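Local coordinates for haloacid dehalogenase domain protein hydrolase (Planctomyces limnophilus, PDB 4OVY) that probably acts as a hydrolase of the haloacid dehalogenase superfamily, perhaps a phosphatase, and binds a calcium ion at the end of its central sheet, at residues 229-234 / 240-245; 254-259 / 278-283; 39-44 / 148-153; 207-212 / 216-221. One frame throughout, in Å; residues are numbered along the deposited sequence.

Interaction 1: 229-234 / 240-245. With CA (calcium ion), chain J.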
# COMPACT_ATOMS: atom_id res chain seq x y z
N VAL A 229 -13.20 7.77 -4.88
CA VAL A 229 -14.36 8.56 -5.32
C VAL A 229 -14.32 8.88 -6.82
O VAL A 229 -15.29 9.39 -7.37
CB VAL A 229 -14.52 9.85 -4.49
CG1 VAL A 229 -14.61 9.50 -3.01
CG2 VAL A 229 -13.38 10.82 -4.77
N MSE A 230 -13.20 8.57 -7.47
CA MSE A 230 -13.07 8.74 -8.91
C MSE A 230 -12.08 7.75 -9.46
O MSE A 230 -11.16 7.33 -8.75
CB MSE A 230 -12.60 10.17 -9.16
CG MSE A 230 -12.51 10.56 -10.62
SE MSE A 230 -12.01 12.47 -10.67
CE MSE A 230 -11.42 12.56 -12.54
N ALA A 231 -12.28 7.34 -10.71
CA ALA A 231 -11.36 6.43 -11.38
C ALA A 231 -11.36 6.70 -12.87
O ALA A 231 -12.39 7.04 -13.45
CB ALA A 231 -11.72 4.98 -11.10
N VAL A 232 -10.19 6.54 -13.48
CA VAL A 232 -10.03 6.68 -14.91
C VAL A 232 -9.29 5.47 -15.46
O VAL A 232 -8.23 5.09 -14.96
CB VAL A 232 -9.27 7.97 -15.29
CG1 VAL A 232 -9.31 8.17 -16.80
CG2 VAL A 232 -9.85 9.18 -14.56
N GLY A 233 -9.86 4.88 -16.50
CA GLY A 233 -9.26 3.74 -17.18
C GLY A 233 -9.43 3.89 -18.68
O GLY A 233 -9.81 4.97 -19.15
N ASN A 234 -9.12 2.83 -19.43
CA ASN A 234 -9.29 2.85 -20.88
C ASN A 234 -9.67 1.51 -21.51
O ASN A 234 -9.98 1.47 -22.70
CB ASN A 234 -8.02 3.35 -21.56
CG ASN A 234 -6.91 2.32 -21.50
OD1 ASN A 234 -6.42 2.00 -20.43
ND2 ASN A 234 -6.51 1.80 -22.66
N GLU A 240 -13.99 -3.61 -13.57
CA GLU A 240 -14.28 -3.78 -12.15
C GLU A 240 -13.84 -2.58 -11.31
O GLU A 240 -14.55 -2.20 -10.38
CB GLU A 240 -13.69 -5.08 -11.62
CG GLU A 240 -14.37 -6.34 -12.15
CD GLU A 240 -13.71 -6.93 -13.39
OE1 GLU A 240 -12.96 -6.22 -14.11
OE2 GLU A 240 -13.97 -8.13 -13.66
N MSE A 241 -12.70 -1.98 -11.63
CA MSE A 241 -12.27 -0.77 -10.92
C MSE A 241 -13.31 0.33 -11.06
O MSE A 241 -13.70 0.95 -10.07
CB MSE A 241 -10.90 -0.29 -11.39
CG MSE A 241 -10.55 1.05 -10.76
SE MSE A 241 -8.78 1.69 -11.34
CE MSE A 241 -9.20 2.13 -13.22
N LEU A 242 -13.77 0.60 -12.27
CA LEU A 242 -14.76 1.66 -12.50
C LEU A 242 -16.09 1.34 -11.81
O LEU A 242 -16.69 2.19 -11.17
CB LEU A 242 -14.98 1.88 -14.00
CG LEU A 242 -13.76 2.39 -14.79
CD1 LEU A 242 -13.98 2.23 -16.29
CD2 LEU A 242 -13.47 3.84 -14.46
N GLU A 243 -16.52 0.08 -11.92
CA GLU A 243 -17.77 -0.37 -11.30
C GLU A 243 -17.74 -0.22 -9.78
O GLU A 243 -18.71 0.25 -9.16
CB GLU A 243 -18.03 -1.82 -11.69
CG GLU A 243 -19.35 -2.40 -11.22
CD GLU A 243 -19.57 -3.79 -11.79
OE1 GLU A 243 -18.78 -4.70 -11.47
OE2 GLU A 243 -20.52 -3.96 -12.58
N TYR A 244 -16.62 -0.60 -9.18
CA TYR A 244 -16.40 -0.51 -7.75
C TYR A 244 -16.57 0.93 -7.27
O TYR A 244 -17.14 1.19 -6.21
CB TYR A 244 -15.00 -1.05 -7.42
CG TYR A 244 -14.59 -0.98 -5.97
CD1 TYR A 244 -15.39 -1.51 -4.96
CD2 TYR A 244 -13.37 -0.41 -5.60
CE1 TYR A 244 -15.00 -1.44 -3.63
CE2 TYR A 244 -12.97 -0.35 -4.28
CZ TYR A 244 -13.78 -0.87 -3.29
OH TYR A 244 -13.37 -0.81 -1.98
N VAL A 245 -16.09 1.87 -8.08
CA VAL A 245 -16.15 3.30 -7.77
C VAL A 245 -17.53 3.93 -8.03
O VAL A 245 -17.99 4.77 -7.24
CB VAL A 245 -15.06 4.06 -8.55
CG1 VAL A 245 -15.27 5.57 -8.49
CG2 VAL A 245 -13.69 3.68 -8.01
CA CA J . -5.09 0.09 -19.76
O HOH W 1 -6.59 -1.74 -18.23
O HOH W 2 -4.49 -1.37 -21.12

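Interaction 2: 254-259 / 278-283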
# COMPACT_ATOMS: atom_id res chain seq x y z
N GLY A 254 -16.56 7.86 -12.96
CA GLY A 254 -15.69 7.02 -13.78
C GLY A 254 -15.56 7.57 -15.19
O GLY A 254 -16.55 7.97 -15.81
N LEU A 255 -14.33 7.59 -15.69
CA LEU A 255 -14.07 8.00 -17.06
C LEU A 255 -13.27 6.96 -17.82
O LEU A 255 -12.48 6.21 -17.23
CB LEU A 255 -13.36 9.35 -17.12
CG LEU A 255 -14.18 10.50 -16.52
CD1 LEU A 255 -13.55 10.96 -15.22
CD2 LEU A 255 -14.30 11.67 -17.48
N ILE A 256 -13.47 6.94 -19.13
CA ILE A 256 -12.78 6.03 -20.03
C ILE A 256 -12.07 6.84 -21.12
O ILE A 256 -12.68 7.66 -21.80
CB ILE A 256 -13.76 5.05 -20.69
CG1 ILE A 256 -14.35 4.11 -19.64
CG2 ILE A 256 -13.07 4.27 -21.80
CD1 ILE A 256 -15.53 3.30 -20.14
N VAL A 257 -10.77 6.58 -21.29
CA VAL A 257 -10.01 7.19 -22.38
C VAL A 257 -10.20 6.33 -23.63
O VAL A 257 -9.74 5.18 -23.68
CB VAL A 257 -8.51 7.29 -22.04
CG1 VAL A 257 -7.73 7.92 -23.19
CG2 VAL A 257 -8.29 8.06 -20.75
N HIS A 258 -10.89 6.90 -24.62
CA HIS A 258 -11.18 6.23 -25.88
C HIS A 258 -10.20 6.68 -26.96
O HIS A 258 -10.13 7.87 -27.31
CB HIS A 258 -12.63 6.52 -26.31
CG HIS A 258 -13.13 5.66 -27.43
ND1 HIS A 258 -14.29 5.95 -28.12
CD2 HIS A 258 -12.63 4.54 -27.99
CE1 HIS A 258 -14.49 5.03 -29.05
NE2 HIS A 258 -13.50 4.16 -28.99
N HIS A 259 -9.44 5.73 -27.47
CA HIS A 259 -8.40 6.02 -28.46
C HIS A 259 -8.98 6.07 -29.87
O HIS A 259 -9.09 5.05 -30.56
CB HIS A 259 -7.30 4.97 -28.36
CG HIS A 259 -6.56 5.03 -27.07
ND1 HIS A 259 -5.31 5.58 -26.95
CD2 HIS A 259 -6.93 4.65 -25.82
CE1 HIS A 259 -4.92 5.51 -25.69
NE2 HIS A 259 -5.89 4.96 -24.98
N ASP A 278 -14.17 -2.77 -25.14
CA ASP A 278 -15.33 -3.36 -25.80
C ASP A 278 -16.50 -3.40 -24.83
O ASP A 278 -17.43 -2.61 -24.96
CB ASP A 278 -14.97 -4.75 -26.33
CG ASP A 278 -16.14 -5.46 -27.00
OD1 ASP A 278 -17.13 -4.81 -27.41
OD2 ASP A 278 -16.04 -6.68 -27.13
N ARG A 279 -16.44 -4.29 -23.85
CA ARG A 279 -17.52 -4.43 -22.88
C ARG A 279 -17.75 -3.15 -22.07
O ARG A 279 -18.89 -2.75 -21.83
CB ARG A 279 -17.24 -5.60 -21.93
CG ARG A 279 -16.92 -6.93 -22.62
CD ARG A 279 -17.98 -7.33 -23.63
NE ARG A 279 -17.61 -8.52 -24.38
CZ ARG A 279 -18.34 -9.05 -25.35
NH1 ARG A 279 -19.50 -8.50 -25.69
NH2 ARG A 279 -17.91 -10.13 -25.99
N ALA A 280 -16.66 -2.50 -21.67
CA ALA A 280 -16.75 -1.27 -20.89
C ALA A 280 -17.35 -0.13 -21.71
O ALA A 280 -18.07 0.71 -21.17
CB ALA A 280 -15.38 -0.87 -20.34
N LEU A 281 -17.02 -0.09 -23.00
CA LEU A 281 -17.53 0.95 -23.90
C LEU A 281 -19.04 0.77 -24.14
O LEU A 281 -19.81 1.73 -24.06
CB LEU A 281 -16.76 0.90 -25.22
CG LEU A 281 -17.03 1.98 -26.27
CD1 LEU A 281 -16.86 3.37 -25.68
CD2 LEU A 281 -16.10 1.78 -27.46
N THR A 282 -19.45 -0.46 -24.41
CA THR A 282 -20.86 -0.76 -24.58
C THR A 282 -21.69 -0.40 -23.35
O THR A 282 -22.80 0.09 -23.48
CB THR A 282 -21.03 -2.24 -24.95
OG1 THR A 282 -20.40 -2.47 -26.22
CG2 THR A 282 -22.51 -2.65 -25.04
N ASP A 283 -21.14 -0.63 -22.15
CA ASP A 283 -21.87 -0.38 -20.90
C ASP A 283 -21.72 1.04 -20.35
O ASP A 283 -22.37 1.39 -19.37
CB ASP A 283 -21.45 -1.38 -19.83
CG ASP A 283 -22.13 -2.73 -19.97
OD1 ASP A 283 -22.95 -2.91 -20.90
OD2 ASP A 283 -21.85 -3.61 -19.13

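Interaction 3: 39-44 / 148-153. With CA (calcium ion), chain J; EDO (1,2-ethanediol), chain H.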
# COMPACT_ATOMS: atom_id res chain seq x y z
N VAL A 39 -8.37 9.09 -5.87
CA VAL A 39 -8.63 8.87 -7.29
C VAL A 39 -7.61 7.89 -7.85
O VAL A 39 -6.42 7.99 -7.57
CB VAL A 39 -8.65 10.19 -8.11
CG1 VAL A 39 -7.35 10.96 -7.96
CG2 VAL A 39 -8.93 9.91 -9.57
N THR A 40 -8.10 6.92 -8.64
CA THR A 40 -7.25 5.87 -9.20
C THR A 40 -7.23 5.93 -10.73
O THR A 40 -8.27 6.10 -11.38
CB THR A 40 -7.70 4.47 -8.75
OG1 THR A 40 -9.09 4.27 -9.05
CG2 THR A 40 -7.46 4.28 -7.27
N PHE A 41 -6.03 5.79 -11.28
CA PHE A 41 -5.79 5.78 -12.72
C PHE A 41 -5.11 4.49 -13.12
O PHE A 41 -4.14 4.07 -12.50
CB PHE A 41 -4.84 6.92 -13.10
CG PHE A 41 -5.40 8.29 -12.88
CD1 PHE A 41 -5.32 8.90 -11.64
CD2 PHE A 41 -5.97 9.00 -13.93
CE1 PHE A 41 -5.84 10.17 -11.44
CE2 PHE A 41 -6.49 10.27 -13.73
CZ PHE A 41 -6.42 10.85 -12.49
N ASP A 42 -5.57 3.87 -14.21
CA ASP A 42 -4.73 2.93 -14.92
C ASP A 42 -3.55 3.71 -15.53
O ASP A 42 -3.62 4.95 -15.65
CB ASP A 42 -5.53 2.23 -16.01
CG ASP A 42 -4.85 0.96 -16.52
OD1 ASP A 42 -3.82 0.51 -15.98
OD2 ASP A 42 -5.38 0.40 -17.49
N ASN A 43 -2.49 3.01 -15.90
CA ASN A 43 -1.34 3.64 -16.55
C ASN A 43 -1.35 3.43 -18.07
O ASN A 43 -1.65 4.35 -18.82
CB ASN A 43 -0.02 3.11 -15.94
CG ASN A 43 1.20 3.85 -16.46
OD1 ASN A 43 1.15 5.05 -16.74
ND2 ASN A 43 2.31 3.14 -16.59
N ASP A 44 -1.06 2.21 -18.51
CA ASP A 44 -1.02 1.88 -19.94
C ASP A 44 -2.34 2.28 -20.61
O ASP A 44 -3.38 1.81 -20.21
CB ASP A 44 -0.80 0.38 -20.15
CG ASP A 44 0.54 -0.11 -19.62
OD1 ASP A 44 1.52 0.66 -19.57
OD2 ASP A 44 0.60 -1.30 -19.26
N ALA A 148 -2.54 17.21 -11.89
CA ALA A 148 -2.20 18.43 -11.15
C ALA A 148 -3.45 19.11 -10.58
O ALA A 148 -3.46 19.56 -9.43
CB ALA A 148 -1.44 19.41 -12.05
N PHE A 149 -4.50 19.18 -11.40
CA PHE A 149 -5.77 19.80 -11.02
C PHE A 149 -6.36 19.10 -9.80
O PHE A 149 -6.80 19.73 -8.85
CB PHE A 149 -6.74 19.74 -12.21
CG PHE A 149 -8.12 20.25 -11.90
CD1 PHE A 149 -8.34 21.60 -11.67
CD2 PHE A 149 -9.20 19.39 -11.89
CE1 PHE A 149 -9.62 22.08 -11.41
CE2 PHE A 149 -10.49 19.86 -11.62
CZ PHE A 149 -10.69 21.21 -11.38
N LEU A 150 -6.38 17.77 -9.84
CA LEU A 150 -6.90 16.98 -8.73
C LEU A 150 -6.06 17.17 -7.46
O LEU A 150 -6.61 17.35 -6.37
CB LEU A 150 -6.98 15.51 -9.12
CG LEU A 150 -8.01 15.21 -10.22
CD1 LEU A 150 -7.80 13.82 -10.80
CD2 LEU A 150 -9.43 15.37 -9.70
N ARG A 151 -4.74 17.15 -7.60
CA ARG A 151 -3.87 17.36 -6.44
C ARG A 151 -4.02 18.77 -5.86
O ARG A 151 -3.98 18.95 -4.65
CB ARG A 151 -2.42 17.01 -6.77
CG ARG A 151 -2.21 15.51 -6.95
CD ARG A 151 -0.74 15.13 -6.98
NE ARG A 151 -0.06 15.65 -8.16
CZ ARG A 151 0.30 14.95 -9.24
NH1 ARG A 151 0.91 15.57 -10.23
NH2 ARG A 151 0.06 13.64 -9.35
N GLN A 152 -4.24 19.76 -6.72
CA GLN A 152 -4.53 21.13 -6.26
C GLN A 152 -5.80 21.20 -5.41
O GLN A 152 -5.91 22.06 -4.54
CB GLN A 152 -4.64 22.09 -7.44
CG GLN A 152 -3.30 22.43 -8.09
CD GLN A 152 -3.44 23.04 -9.48
OE1 GLN A 152 -4.53 23.47 -9.88
NE2 GLN A 152 -2.34 23.08 -10.22
N HIS A 153 -6.73 20.28 -5.64
CA HIS A 153 -7.96 20.19 -4.86
C HIS A 153 -7.90 19.10 -3.79
O HIS A 153 -8.94 18.63 -3.31
CB HIS A 153 -9.15 20.00 -5.80
CG HIS A 153 -9.44 21.22 -6.61
ND1 HIS A 153 -8.71 21.57 -7.72
CD2 HIS A 153 -10.35 22.21 -6.44
CE1 HIS A 153 -9.17 22.71 -8.21
NE2 HIS A 153 -10.17 23.11 -7.45
CA CA J . -5.09 0.09 -19.76
C1 EDO H . -0.52 -4.12 -18.66
O1 EDO H . -1.29 -2.90 -18.59
C2 EDO H . -1.46 -5.32 -18.75
O2 EDO H . -2.56 -5.15 -17.86
O HOH W 1 -6.59 -1.74 -18.23
O HOH W 2 -4.49 -1.37 -21.12

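Interaction 4: 207-212 / 216-221. With EDO (1,2-ethanediol), chain I; EDO (1,2-ethanediol), chain H.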
# COMPACT_ATOMS: atom_id res chain seq x y z
N LEU A 207 4.98 -15.49 -8.04
CA LEU A 207 4.03 -14.38 -8.18
C LEU A 207 3.50 -13.98 -6.82
O LEU A 207 3.20 -14.82 -5.98
CB LEU A 207 2.85 -14.77 -9.07
CG LEU A 207 3.09 -14.94 -10.56
CD1 LEU A 207 1.78 -15.35 -11.23
CD2 LEU A 207 3.65 -13.66 -11.18
N ASN A 208 3.34 -12.68 -6.61
CA ASN A 208 2.69 -12.16 -5.42
C ASN A 208 1.26 -11.75 -5.73
O ASN A 208 0.33 -12.15 -5.04
CB ASN A 208 3.48 -10.98 -4.86
CG ASN A 208 2.89 -10.44 -3.57
OD1 ASN A 208 2.56 -11.21 -2.68
ND2 ASN A 208 2.75 -9.13 -3.47
N PHE A 209 1.08 -10.95 -6.78
CA PHE A 209 -0.22 -10.40 -7.09
C PHE A 209 -0.31 -9.91 -8.53
O PHE A 209 0.64 -9.33 -9.05
CB PHE A 209 -0.53 -9.24 -6.13
CG PHE A 209 -1.93 -8.74 -6.22
CD1 PHE A 209 -2.99 -9.48 -5.69
CD2 PHE A 209 -2.21 -7.52 -6.83
CE1 PHE A 209 -4.29 -9.01 -5.77
CE2 PHE A 209 -3.51 -7.05 -6.91
CZ PHE A 209 -4.55 -7.79 -6.38
N ILE A 210 -1.46 -10.17 -9.16
CA ILE A 210 -1.78 -9.69 -10.49
C ILE A 210 -2.93 -8.68 -10.37
O ILE A 210 -4.05 -9.04 -10.02
CB ILE A 210 -2.19 -10.85 -11.43
CG1 ILE A 210 -1.08 -11.90 -11.52
CG2 ILE A 210 -2.56 -10.33 -12.82
CD1 ILE A 210 0.28 -11.35 -11.93
N ASP A 211 -2.62 -7.43 -10.68
CA ASP A 211 -3.51 -6.30 -10.43
C ASP A 211 -4.29 -5.90 -11.69
O ASP A 211 -4.15 -4.78 -12.21
CB ASP A 211 -2.68 -5.12 -9.94
CG ASP A 211 -3.53 -3.92 -9.53
OD1 ASP A 211 -4.49 -4.12 -8.77
OD2 ASP A 211 -3.20 -2.79 -9.96
N ASP A 212 -5.12 -6.82 -12.18
CA ASP A 212 -5.93 -6.55 -13.37
C ASP A 212 -7.33 -7.15 -13.24
O ASP A 212 -7.54 -8.08 -12.44
CB ASP A 212 -5.23 -7.09 -14.62
CG ASP A 212 -5.70 -6.42 -15.92
OD1 ASP A 212 -6.37 -5.36 -15.88
OD2 ASP A 212 -5.39 -6.96 -17.00
N LYS A 216 -8.28 -5.52 -9.56
CA LYS A 216 -8.06 -4.09 -9.26
C LYS A 216 -8.80 -3.62 -8.00
O LYS A 216 -8.18 -2.97 -7.15
CB LYS A 216 -8.33 -3.20 -10.48
CG LYS A 216 -7.29 -3.38 -11.58
CD LYS A 216 -7.27 -2.25 -12.60
CE LYS A 216 -6.17 -2.47 -13.63
NZ LYS A 216 -5.90 -1.27 -14.45
N PRO A 217 -10.09 -3.97 -7.84
CA PRO A 217 -10.74 -3.60 -6.58
C PRO A 217 -10.09 -4.26 -5.36
O PRO A 217 -10.06 -3.68 -4.28
CB PRO A 217 -12.18 -4.07 -6.77
CG PRO A 217 -12.38 -4.10 -8.25
CD PRO A 217 -11.05 -4.47 -8.84
N VAL A 218 -9.56 -5.46 -5.53
CA VAL A 218 -8.85 -6.14 -4.45
C VAL A 218 -7.55 -5.39 -4.10
O VAL A 218 -7.26 -5.15 -2.93
CB VAL A 218 -8.54 -7.61 -4.81
CG1 VAL A 218 -7.65 -8.25 -3.77
CG2 VAL A 218 -9.84 -8.40 -4.94
N GLY A 219 -6.78 -5.02 -5.12
CA GLY A 219 -5.53 -4.28 -4.87
C GLY A 219 -5.81 -2.94 -4.21
O GLY A 219 -5.14 -2.55 -3.25
N ILE A 220 -6.84 -2.26 -4.70
CA ILE A 220 -7.24 -0.97 -4.14
C ILE A 220 -7.65 -1.14 -2.68
O ILE A 220 -7.18 -0.41 -1.81
CB ILE A 220 -8.38 -0.36 -4.96
CG1 ILE A 220 -7.85 0.14 -6.32
CG2 ILE A 220 -9.05 0.79 -4.22
CD1 ILE A 220 -8.93 0.40 -7.35
N ARG A 221 -8.53 -2.10 -2.40
CA ARG A 221 -9.02 -2.26 -1.04
C ARG A 221 -7.93 -2.69 -0.06
O ARG A 221 -7.89 -2.22 1.08
CB ARG A 221 -10.21 -3.22 -1.00
CG ARG A 221 -10.85 -3.34 0.38
CD ARG A 221 -11.35 -2.01 0.93
NE ARG A 221 -11.89 -2.14 2.28
CZ ARG A 221 -11.16 -2.28 3.39
NH1 ARG A 221 -9.83 -2.32 3.34
NH2 ARG A 221 -11.77 -2.40 4.56
C1 EDO I . 2.69 -7.59 -0.41
O1 EDO I . 1.88 -7.12 -1.49
C2 EDO I . 1.83 -7.75 0.82
O2 EDO I . 0.66 -8.50 0.47
C1 EDO H . -0.52 -4.12 -18.66
O1 EDO H . -1.29 -2.90 -18.59
C2 EDO H . -1.46 -5.32 -18.75
O2 EDO H . -2.56 -5.15 -17.86

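Interaction 1: 229-234 / 240-245
Ala-231 sets its methyl among three side chains of helix 239-246: CB lies 3.9 Å from Val-245 CG2, 4.0 Å from Leu-242 CD2 and 4.1 Å from Met-241 CG. A small residue suits this site, because strand 230-233 and the helix run nearly antiparallel (160°) with their axes only 8.0 Å apart. The larger side chains reach past the methyl to the strand backbone. Leu-242 brings CD2 within 3.5 Å of Ala-231 O. The selenomethionine at Met-241 runs straight as far as SE and then bends (chi3 70°), which carries its CE to 3.6 Å from Val-232 O. Val-245 spreads its two methyls: CG2 meets the alanine, while CG1, anti to the backbone N, sits 3.8 Å from Met-230 N. A beta carbon on Gly-233 would point toward the helix and lie near Met-241 CE.

In contrast to this close methyl packing, the opposite flank of the helix, with Glu-243 and Tyr-244, makes no contact with the strand and faces other partners. Glu-243 uses its carboxylate for a salt bridge to Lys-287 and a hydrogen bond to Tyr-192 of the second subunit, and Tyr-244 rests on Leu-201 of that subunit. Beyond the packed strand, Asn-234 binds calcium through OD1 at 2.4 Å, alongside Asp-42 and Asp-44, while its backbone N is held by Asp-238. The whole is the first half of a right-handed beta-alpha-beta crossover, strand 230-233, helix 239-246 and strand 253-260, with a metal ligand at the strand's C-terminal end, as in the Rossmann-like core of haloacid dehalogenase enzymes.

Interaction 2: 254-259 / 278-283
In the Rossmann-like sheet of this protein, Ile-256 and His-258 of strand 253-260 meet Ala-280 and Leu-281 of helix 279-287, which lies on the chain path from that strand to its parallel neighbour 290-293. Alternate strand residues face the helix, so these two side chains, two positions apart, do the strand's share of the work. Ile-256 turns CG1 beside its backbone N (chi1 -67°) and then extends, placing CD1 foremost. That methyl rests 3.8 Å from Ala-280 O and 4.2 Å from Ala-280 CB. A beta-branched isoleucine suits a strand, and its longer arm spans the distance to the first helical turn, while an alanine opposite lets the helix backbone itself be touched.

The start of the helix is held by polar groups. Asp-278 occupies the N-cap position, yet its own carboxylate makes no capping bond: OD1 forms a salt bridge with Arg-270. It is Asp-236 that accepts the backbone N-H groups of Asp-278, Arg-279 and Ala-280.

Further toward the C-terminal end of the strand an aromatic ring takes over from the aliphatic contact. His-258 has its NE2 hydrogen-bonded to Asp-269, which helps fix the ring's rotation. Leu-281 crosses it at about a right angle and makes an off-centre CH-pi contact, CD2 standing 4.2 Å from the ring centroid and 30° off its normal, with His-258 NE2 the nearest ring atom to Leu-281 CD2 at 3.8 Å.

Interaction 3: 39-44 / 148-153
Leu-150 of helix 141-152 meets Val-39 and Phe-41 on strand 38-41, a parallel interior strand of the Rossmann-like sheet that leads into the DxD loop of the haloacid dehalogenase fold. Its CB points toward the strand and, with CG, serves as a stem: CG is placed beside the backbone N (chi1 -67°), and the branch beyond it does the touching. CD1 is the methyl that reaches the strand. It lies near the plane of the Phe-41 ring, at its edge, 3.7 Å from Phe-41 CZ, and also 4.1 Å from Val-39 CG1. The other methyl, CD2, is directed to the selenium of Met-230 on the adjoining strand. A branched apolar residue suits the place, since each tip finds a different strand of the sheet, and Val-20 of helix 11-24 packs on the same leucine.

Val-39 and Phe-41 answer from alternate positions of one strand, the valine crossing the leucine at about a right angle and the phenylalanine coming from the opposite direction. Just past the strand the chain reaches metal ligands. Asp-42 binds calcium through OD2 at 2.3 Å, while Asn-43 N makes a weak hydrogen bond to Asp-42 OD1. Asp-44 uses its backbone instead, consistent with the second aspartate of a DxD motif: Asp-44 O is 2.5 Å from the calcium, and Asp-44 OD2 accepts a 2.6 Å hydrogen bond from O1 of a bound 1,2-ethanediol.

Interaction 4: 207-212 / 216-221
Phe-209 supplies the apolar part of this contact, its ring passing Val-218 and Gly-219 at a slant. CE1 of Phe-209 lies 4.0 Å from Val-218 CG1, and CZ of the ring is 3.8 Å from Gly-219 N. The ring reaches the helix because its CG stands anti to the backbone N (chi1 -171°). A glycine suits position 219: a beta carbon there would run into Asp-211 OD1 and press on the ring.

The polar part centres on Lys-216, whose extended chain lies across Asp-211 and beside Asp-212. Its CE comes 3.4 Å from Asp-211 O and 3.7 Å from Asp-212 OD1. Lys-216 NZ stays 4.4 Å from Asp-212 OD1, too far for a salt bridge, and instead pairs with Asp-42 and Asp-238 and bonds to Val-160 O. Asp-211 OD1, buried here without a partner in the model, sits in plane at the Phe-209 ring edge and 3.6 Å from Lys-216 CA. Replacing Lys-216 with a methionine would probably leave the carboxylates of Asp-42 and Asp-238 without their positive mate beside the metal site. The placement is consistent with the lysine of haloacid dehalogenase active sites.

Around the contact, strand 207-209 runs antiparallel to strand 183-195, where Asn-208 and Phe-209 form a classic beta bulge opposite Ser-187. Helix 215-223 packs on Met-241 of helix 239-246 through Lys-216 and Ile-220, and its Val-218 meets Leu-201 of the second subunit.

How the interactions relate
From the N terminus, interaction 3 comes first and closes the widest loop, 103 residues, about half of them helical, between strand 38-41 and helix 141-152. Interaction 4 follows with a short turn, then interaction 1, and lastly interaction 2 across 18 residues. The four run in series: none nests within or crosses another. Backbone bonds unite interactions 1, 2 and 3, since 230-233 lies between strands 38-41 and 253-260, side by side and parallel within the mixed sheet. Interactions 1 and 3 share the calcium; interaction 4 reaches interaction 3 through its lysine and touches interaction 1 by helix-to-helix packing. Interaction 2, about 21 Å from interaction 4 between centres, ties strand 253-260 to helix 279-287.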